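Local structure of cell division control protein Cdc48 (Mycobacterium smegmatis, 5E7P) at residues A[44-52]-A[698-706]; A[669-677]-A[711-719]. The protein probably binds and hydrolyses ATP as a Cdc48-like AAA ATPase with two nucleotide-binding modules. One frame throughout, in Å; residues are numbered along the deposited sequence.

Both contacts involve the AAA+ lid. Contact 1 is mostly buried and joins two domains: helix 44-50 of the CDC48 N-terminal domain packs on helix 690-707. Its chemistry is largely apolar, made by alanines and methionines. Contact 2 lies nearer the surface and ties the loop 669-677 to the start of helix 716-725. Two backbone hydrogen bonds cross it, beside a few apolar side chains, and a capping box within 711-719 starts the helix. Helices 690-707 and 716-725 follow each other in the chain, and the two centres are about 11 Å apart. They meet directly: P44 touches S669, and A704 lies against A712 and D718. Helix 44-50 therefore faces elements of both contacts.

Contact 1: A[44-52]-A[698-706]; sequences PEVLAALGI and RESAMTAMR
Helix-on-helix packing joins the CDC48 N-terminal domain, of the double-psi beta-barrel clan, to the AAA+ lid: A48 and A49 of helix 44-50 lie against A701 and M702 of helix 690-707. The axes approach to 7.3 Å and cross at -115°. Small alanines at the crossing allow this closeness. A49 CB rests on the backbone of the other helix, 3.7 Å from M702 N. Beside it, A48 CB meets A701 CB at 4.1 Å.

Two methionines close round A49. M705 is bent at chi2 and chi3, and its sulfur lies beside E45. E45 is extended, with CG opposite the backbone N (chi1 -176°). E45 and M705 run alongside each other, pointing opposite ways. E45 CD and M705 SD are 3.7 Å apart. The methyl end of M705 goes on to V46, where CE and V46 CG2 are 3.8 Å apart; V46 and M705 meet nearly perpendicular. M702 is bent too, and brings its CE beside A49 O and L50 CD2. L22 of strand 22-28 also touches A49, M702 and M705.

Polar groups lie at the end of helix 44-50. G51, with positive phi, is the C-prime residue of a Schellman motif that closes this helix, with I52 N bonded to L47 O. R698 CA makes a CH...O contact with A48 O at 3.4 Å. From there the extended R698 side chain runs along the helix end. Its guanidinium lies oblique to L50 O and G51, with NE 3.7 Å from G51 CA.

Contact 2: A[669-677]-A[711-719]; sequences SIPLADDVD and AADVTAADV
V714 joins the loop 669-677 through both of its backbone polar groups. V714 N donates to P671 O at 3.1 Å. V714 O accepts from A673 N at 2.9 Å. Both bonds are fairly straight, and both donors are tilted from the carbonyl plane. They flank L672, giving a single bridge with the pattern of a parallel pair.

Apolar groups pack beside the bridge. The V714 side chain lies alongside L672, CB to CD2 at 3.9 Å, and crosses I670 at a slant, CG2 to CG2 at 3.8 Å. V676 brings CG2 close to V714 O and to the T715-A716 peptide. A673 CB sits by T715.

The loop then folds back as a type I turn, in which V676 N is bonded to A673 O. D675 has its CG between the backbone N and the carbonyl carbon (chi1 59°). This brings OD2 to 3.5 Å from A716 CB. D677 caps the following helix 678-684: its OD1 accepts from D679 N, and its OD2 is bonded to S680 OG.

The start of helix 716-725 is capped in a similar way. T715 N donates to D718 OD2 at 2.8 Å, almost straight (175°), meeting the carboxylate from above its plane. In return D718 N donates to T715 OG1 at 3.2 Å. D718 OD2 also forms a salt bridge with R707, which probably helps hold the carboxylate in place. T715 and D718 thus make a capping box, the classic N-terminal helix cap, here opening a helix of the AAA+ lid.

Contact 1: A[44-52]-A[698-706]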
loop_
_atom_site.group_PDB
_atom_site.type_symbol
_atom_site.label_atom_id
_atom_site.label_comp_id
_atom_site.label_asym_id
_atom_site.label_seq_id
_atom_site.Cartn_x
_atom_site.Cartn_y
_atom_site.Cartn_z
ATOM N N PRO A 44 21.050 7.091 -10.008
ATOM C CA PRO A 44 20.893 5.817 -9.297
ATOM C C PRO A 44 21.953 5.593 -8.218
ATOM O O PRO A 44 21.672 4.938 -7.213
ATOM C CB PRO A 44 21.051 4.781 -10.409
ATOM C CG PRO A 44 20.578 5.484 -11.632
ATOM C CD PRO A 44 21.004 6.915 -11.471
ATOM N N GLU A 45 23.153 6.128 -8.425
ATOM C CA GLU A 45 24.218 5.984 -7.439
ATOM C C GLU A 45 23.873 6.719 -6.145
ATOM O O GLU A 45 24.248 6.284 -5.055
ATOM C CB GLU A 45 25.555 6.476 -7.993
ATOM C CG GLU A 45 26.715 6.250 -7.043
ATOM C CD GLU A 45 28.055 6.568 -7.666
ATOM O OE1 GLU A 45 28.090 6.972 -8.847
ATOM O OE2 GLU A 45 29.077 6.408 -6.969
ATOM N N VAL A 46 23.154 7.830 -6.273
ATOM C CA VAL A 46 22.674 8.567 -5.110
ATOM C C VAL A 46 21.654 7.727 -4.348
ATOM O O VAL A 46 21.706 7.631 -3.122
ATOM C CB VAL A 46 22.043 9.914 -5.512
ATOM C CG1 VAL A 46 21.474 10.625 -4.292
ATOM C CG2 VAL A 46 23.069 10.787 -6.211
ATOM N N LEU A 47 20.733 7.113 -5.088
ATOM C CA LEU A 47 19.728 6.235 -4.501
ATOM C C LEU A 47 20.390 5.085 -3.753
ATOM O O LEU A 47 19.961 4.710 -2.661
ATOM C CB LEU A 47 18.798 5.684 -5.584
ATOM C CG LEU A 47 17.944 6.686 -6.363
ATOM C CD1 LEU A 47 17.116 5.964 -7.420
ATOM C CD2 LEU A 47 17.046 7.479 -5.426
ATOM N N ALA A 48 21.442 4.533 -4.346
ATOM C CA ALA A 48 22.183 3.442 -3.726
ATOM C C ALA A 48 22.939 3.918 -2.483
ATOM O O ALA A 48 22.930 3.253 -1.448
ATOM C CB ALA A 48 23.138 2.818 -4.731
ATOM N N ALA A 49 23.583 5.077 -2.590
ATOM C CA ALA A 49 24.360 5.635 -1.484
ATOM C C ALA A 49 23.475 6.027 -0.306
ATOM O O ALA A 49 23.874 5.908 0.853
ATOM C CB ALA A 49 25.168 6.837 -1.959
ATOM N N LEU A 50 22.272 6.498 -0.611
ATOM C CA LEU A 50 21.333 6.907 0.424
ATOM C C LEU A 50 20.595 5.719 1.038
ATOM O O LEU A 50 20.044 5.820 2.134
ATOM C CB LEU A 50 20.337 7.927 -0.129
ATOM C CG LEU A 50 20.925 9.296 -0.469
ATOM C CD1 LEU A 50 19.836 10.222 -0.998
ATOM C CD2 LEU A 50 21.618 9.905 0.750
ATOM N N GLY A 51 20.585 4.596 0.328
ATOM C CA GLY A 51 19.944 3.390 0.820
ATOM C C GLY A 51 18.463 3.329 0.499
ATOM O O GLY A 51 17.686 2.713 1.228
ATOM N N ILE A 52 18.072 3.966 -0.600
ATOM C CA ILE A 52 16.674 3.998 -1.008
ATOM C C ILE A 52 16.487 3.497 -2.434
ATOM O O ILE A 52 17.445 3.398 -3.200
ATOM C CB ILE A 52 16.104 5.420 -0.925
ATOM C CG1 ILE A 52 16.891 6.356 -1.843
ATOM C CG2 ILE A 52 16.121 5.916 0.512
ATOM C CD1 ILE A 52 16.421 7.784 -1.796
ATOM N N ARG A 698 25.602 -0.332 -0.935
ATOM C CA ARG A 698 25.149 0.938 -0.385
ATOM C C ARG A 698 26.322 1.709 0.210
ATOM O O ARG A 698 26.515 2.891 -0.078
ATOM C CB ARG A 698 24.095 0.672 0.688
ATOM C CG ARG A 698 23.732 1.860 1.563
ATOM C CD ARG A 698 23.010 1.365 2.811
ATOM N NE ARG A 698 22.289 2.422 3.511
ATOM C CZ ARG A 698 22.826 3.199 4.445
ATOM N NH1 ARG A 698 24.098 3.037 4.785
ATOM N NH2 ARG A 698 22.093 4.137 5.033
ATOM N N GLU A 699 27.110 1.024 1.030
ATOM C CA GLU A 699 28.265 1.636 1.669
ATOM C C GLU A 699 29.342 1.978 0.649
ATOM O O GLU A 699 29.993 3.016 0.754
ATOM C CB GLU A 699 28.829 0.712 2.747
ATOM C CG GLU A 699 29.919 1.340 3.590
ATOM C CD GLU A 699 29.442 2.561 4.362
ATOM O OE1 GLU A 699 28.238 2.632 4.700
ATOM O OE2 GLU A 699 30.278 3.451 4.633
ATOM N N SER A 700 29.528 1.103 -0.337
ATOM C CA SER A 700 30.520 1.331 -1.384
ATOM C C SER A 700 30.196 2.592 -2.174
ATOM O O SER A 700 31.065 3.437 -2.396
ATOM C CB SER A 700 30.603 0.134 -2.335
ATOM O OG SER A 700 31.119 -1.010 -1.677
ATOM N N ALA A 701 28.940 2.710 -2.590
ATOM C CA ALA A 701 28.494 3.859 -3.364
ATOM C C ALA A 701 28.660 5.144 -2.564
ATOM O O ALA A 701 29.094 6.163 -3.097
ATOM C CB ALA A 701 27.045 3.679 -3.798
ATOM N N MET A 702 28.322 5.085 -1.279
ATOM C CA MET A 702 28.445 6.243 -0.398
ATOM C C MET A 702 29.909 6.618 -0.179
ATOM O O MET A 702 30.259 7.799 -0.137
ATOM C CB MET A 702 27.751 5.979 0.942
ATOM C CG MET A 702 27.911 7.102 1.960
ATOM S SD MET A 702 27.177 8.666 1.434
ATOM C CE MET A 702 25.496 8.487 2.023
ATOM N N THR A 703 30.762 5.607 -0.046
ATOM C CA THR A 703 32.195 5.827 0.099
ATOM C C THR A 703 32.753 6.551 -1.125
ATOM O O THR A 703 33.612 7.424 -1.007
ATOM C CB THR A 703 32.952 4.494 0.317
ATOM O OG1 THR A 703 32.563 3.917 1.569
ATOM C CG2 THR A 703 34.454 4.720 0.326
ATOM N N ALA A 704 32.242 6.196 -2.300
ATOM C CA ALA A 704 32.691 6.806 -3.547
ATOM C C ALA A 704 32.171 8.232 -3.713
ATOM O O ALA A 704 32.896 9.112 -4.176
ATOM C CB ALA A 704 32.278 5.952 -4.728
ATOM N N MET A 705 30.915 8.454 -3.339
ATOM C CA MET A 705 30.308 9.778 -3.445
ATOM C C MET A 705 31.005 10.783 -2.530
ATOM O O MET A 705 31.242 11.927 -2.921
ATOM C CB MET A 705 28.811 9.720 -3.118
ATOM C CG MET A 705 27.980 8.908 -4.103
ATOM S SD MET A 705 27.795 9.703 -5.710
ATOM C CE MET A 705 26.704 11.063 -5.306
ATOM N N ARG A 706 31.333 10.352 -1.316
ATOM C CA ARG A 706 32.013 11.222 -0.360
ATOM C C ARG A 706 33.464 11.479 -0.763
ATOM O O ARG A 706 33.983 12.582 -0.571
ATOM C CB ARG A 706 31.961 10.638 1.055
ATOM C CG ARG A 706 30.569 10.541 1.657
ATOM C CD ARG A 706 30.650 10.363 3.164
ATOM N NE ARG A 706 29.371 9.979 3.759
ATOM C CZ ARG A 706 28.363 10.817 3.977
ATOM N NH1 ARG A 706 27.243 10.375 4.530
ATOM N NH2 ARG A 706 28.472 12.096 3.640
#

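Contact 2: A[669-677]-A[711-719]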
loop_
_atom_site.group_PDB
_atom_site.type_symbol
_atom_site.label_atom_id
_atom_site.label_comp_id
_atom_site.label_asym_id
_atom_site.label_seq_id
_atom_site.Cartn_x
_atom_site.Cartn_y
_atom_site.Cartn_z
ATOM N N SER A 669 22.731 -0.293 -11.674
ATOM C CA SER A 669 22.883 1.046 -12.232
ATOM C C SER A 669 23.955 1.875 -11.529
ATOM O O SER A 669 24.069 3.081 -11.757
ATOM C CB SER A 669 21.544 1.785 -12.235
ATOM O OG SER A 669 20.695 1.288 -13.254
ATOM N N ILE A 670 24.740 1.224 -10.678
ATOM C CA ILE A 670 25.868 1.879 -10.032
ATOM C C ILE A 670 27.080 1.814 -10.949
ATOM O O ILE A 670 27.565 0.724 -11.255
ATOM C CB ILE A 670 26.230 1.199 -8.700
ATOM C CG1 ILE A 670 25.036 1.207 -7.746
ATOM C CG2 ILE A 670 27.434 1.878 -8.067
ATOM C CD1 ILE A 670 25.246 0.369 -6.498
ATOM N N PRO A 671 27.568 2.980 -11.401
ATOM C CA PRO A 671 28.757 3.026 -12.259
ATOM C C PRO A 671 29.965 2.452 -11.535
ATOM O O PRO A 671 30.259 2.864 -10.417
ATOM C CB PRO A 671 28.957 4.526 -12.500
ATOM C CG PRO A 671 27.614 5.128 -12.278
ATOM C CD PRO A 671 27.003 4.321 -11.174
ATOM N N LEU A 672 30.649 1.504 -12.166
ATOM C CA LEU A 672 31.805 0.868 -11.551
ATOM C C LEU A 672 33.100 1.237 -12.263
ATOM O O LEU A 672 33.101 1.557 -13.452
ATOM C CB LEU A 672 31.639 -0.653 -11.545
ATOM C CG LEU A 672 30.497 -1.214 -10.698
ATOM C CD1 LEU A 672 30.454 -2.730 -10.787
ATOM C CD2 LEU A 672 30.649 -0.763 -9.259
ATOM N N ALA A 673 34.201 1.199 -11.521
ATOM C CA ALA A 673 35.518 1.361 -12.114
ATOM C C ALA A 673 35.955 0.008 -12.662
ATOM O O ALA A 673 35.463 -1.028 -12.218
ATOM C CB ALA A 673 36.506 1.871 -11.085
ATOM N N ASP A 674 36.873 0.021 -13.623
ATOM C CA ASP A 674 37.293 -1.201 -14.307
ATOM C C ASP A 674 37.919 -2.242 -13.380
ATOM O O ASP A 674 37.816 -3.443 -13.628
ATOM C CB ASP A 674 38.255 -0.872 -15.452
ATOM C CG ASP A 674 37.570 -0.142 -16.593
ATOM O OD1 ASP A 674 36.371 -0.403 -16.832
ATOM O OD2 ASP A 674 38.232 0.690 -17.250
ATOM N N ASP A 675 38.556 -1.779 -12.309
ATOM C CA ASP A 675 39.202 -2.680 -11.359
ATOM C C ASP A 675 38.209 -3.287 -10.363
ATOM O O ASP A 675 38.606 -3.860 -9.346
ATOM C CB ASP A 675 40.338 -1.966 -10.619
ATOM C CG ASP A 675 39.863 -0.741 -9.858
ATOM O OD1 ASP A 675 38.763 -0.239 -10.164
ATOM O OD2 ASP A 675 40.594 -0.278 -8.955
ATOM N N VAL A 676 36.920 -3.156 -10.663
ATOM C CA VAL A 676 35.876 -3.746 -9.836
ATOM C C VAL A 676 35.209 -4.911 -10.560
ATOM O O VAL A 676 34.628 -4.742 -11.632
ATOM C CB VAL A 676 34.804 -2.710 -9.441
ATOM C CG1 VAL A 676 33.726 -3.357 -8.585
ATOM C CG2 VAL A 676 35.441 -1.549 -8.704
ATOM N N ASP A 677 35.307 -6.095 -9.967
ATOM C CA ASP A 677 34.719 -7.298 -10.542
ATOM C C ASP A 677 33.724 -7.919 -9.562
ATOM O O ASP A 677 34.115 -8.553 -8.580
ATOM C CB ASP A 677 35.819 -8.297 -10.900
ATOM C CG ASP A 677 35.274 -9.591 -11.473
ATOM O OD1 ASP A 677 34.134 -9.588 -11.988
ATOM O OD2 ASP A 677 35.994 -10.613 -11.417
ATOM N N ALA A 711 34.105 12.307 -9.511
ATOM C CA ALA A 711 34.681 11.015 -9.869
ATOM C C ALA A 711 33.929 9.919 -9.126
ATOM O O ALA A 711 34.508 9.170 -8.339
ATOM C CB ALA A 711 36.162 10.976 -9.528
ATOM N N ALA A 712 32.632 9.833 -9.398
ATOM C CA ALA A 712 31.724 9.002 -8.615
ATOM C C ALA A 712 31.963 7.499 -8.733
ATOM O O ALA A 712 31.672 6.758 -7.798
ATOM C CB ALA A 712 30.284 9.333 -8.971
ATOM N N ASP A 713 32.484 7.059 -9.876
ATOM C CA ASP A 713 32.673 5.632 -10.161
ATOM C C ASP A 713 33.295 4.844 -9.008
ATOM O O ASP A 713 34.422 5.117 -8.590
ATOM C CB ASP A 713 33.511 5.446 -11.427
ATOM C CG ASP A 713 32.755 5.815 -12.686
ATOM O OD1 ASP A 713 31.694 6.467 -12.574
ATOM O OD2 ASP A 713 33.226 5.455 -13.788
ATOM N N VAL A 714 32.543 3.871 -8.496
ATOM C CA VAL A 714 32.985 3.054 -7.370
ATOM C C VAL A 714 34.242 2.264 -7.711
ATOM O O VAL A 714 34.251 1.470 -8.649
ATOM C CB VAL A 714 31.887 2.077 -6.916
ATOM C CG1 VAL A 714 32.422 1.132 -5.849
ATOM C CG2 VAL A 714 30.678 2.842 -6.404
ATOM N N THR A 715 35.301 2.491 -6.941
ATOM C CA THR A 715 36.578 1.829 -7.173
ATOM C C THR A 715 36.736 0.611 -6.270
ATOM O O THR A 715 35.907 0.363 -5.393
ATOM C CB THR A 715 37.757 2.790 -6.919
ATOM O OG1 THR A 715 37.853 3.075 -5.518
ATOM C CG2 THR A 715 37.560 4.088 -7.688
ATOM N N ALA A 716 37.805 -0.149 -6.495
ATOM C CA ALA A 716 38.094 -1.325 -5.684
ATOM C C ALA A 716 38.438 -0.922 -4.253
ATOM O O ALA A 716 38.138 -1.646 -3.303
ATOM C CB ALA A 716 39.230 -2.128 -6.300
ATOM N N ALA A 717 39.067 0.239 -4.107
ATOM C CA ALA A 717 39.419 0.760 -2.792
ATOM C C ALA A 717 38.168 1.166 -2.023
ATOM O O ALA A 717 38.098 1.006 -0.804
ATOM C CB ALA A 717 40.372 1.943 -2.924
ATOM N N ASP A 718 37.183 1.697 -2.743
ATOM C CA ASP A 718 35.908 2.073 -2.143
ATOM C C ASP A 718 35.228 0.852 -1.533
ATOM O O ASP A 718 34.693 0.913 -0.426
ATOM C CB ASP A 718 34.988 2.712 -3.186
ATOM C CG ASP A 718 35.538 4.018 -3.728
ATOM O OD1 ASP A 718 36.302 4.690 -3.002
ATOM O OD2 ASP A 718 35.206 4.371 -4.880
ATOM N N VAL A 719 35.260 -0.256 -2.265
ATOM C CA VAL A 719 34.678 -1.502 -1.788
ATOM C C VAL A 719 35.483 -2.049 -0.613
ATOM O O VAL A 719 34.918 -2.523 0.373
ATOM C CB VAL A 719 34.606 -2.553 -2.912
ATOM C CG1 VAL A 719 34.048 -3.862 -2.383
ATOM C CG2 VAL A 719 33.758 -2.035 -4.065
#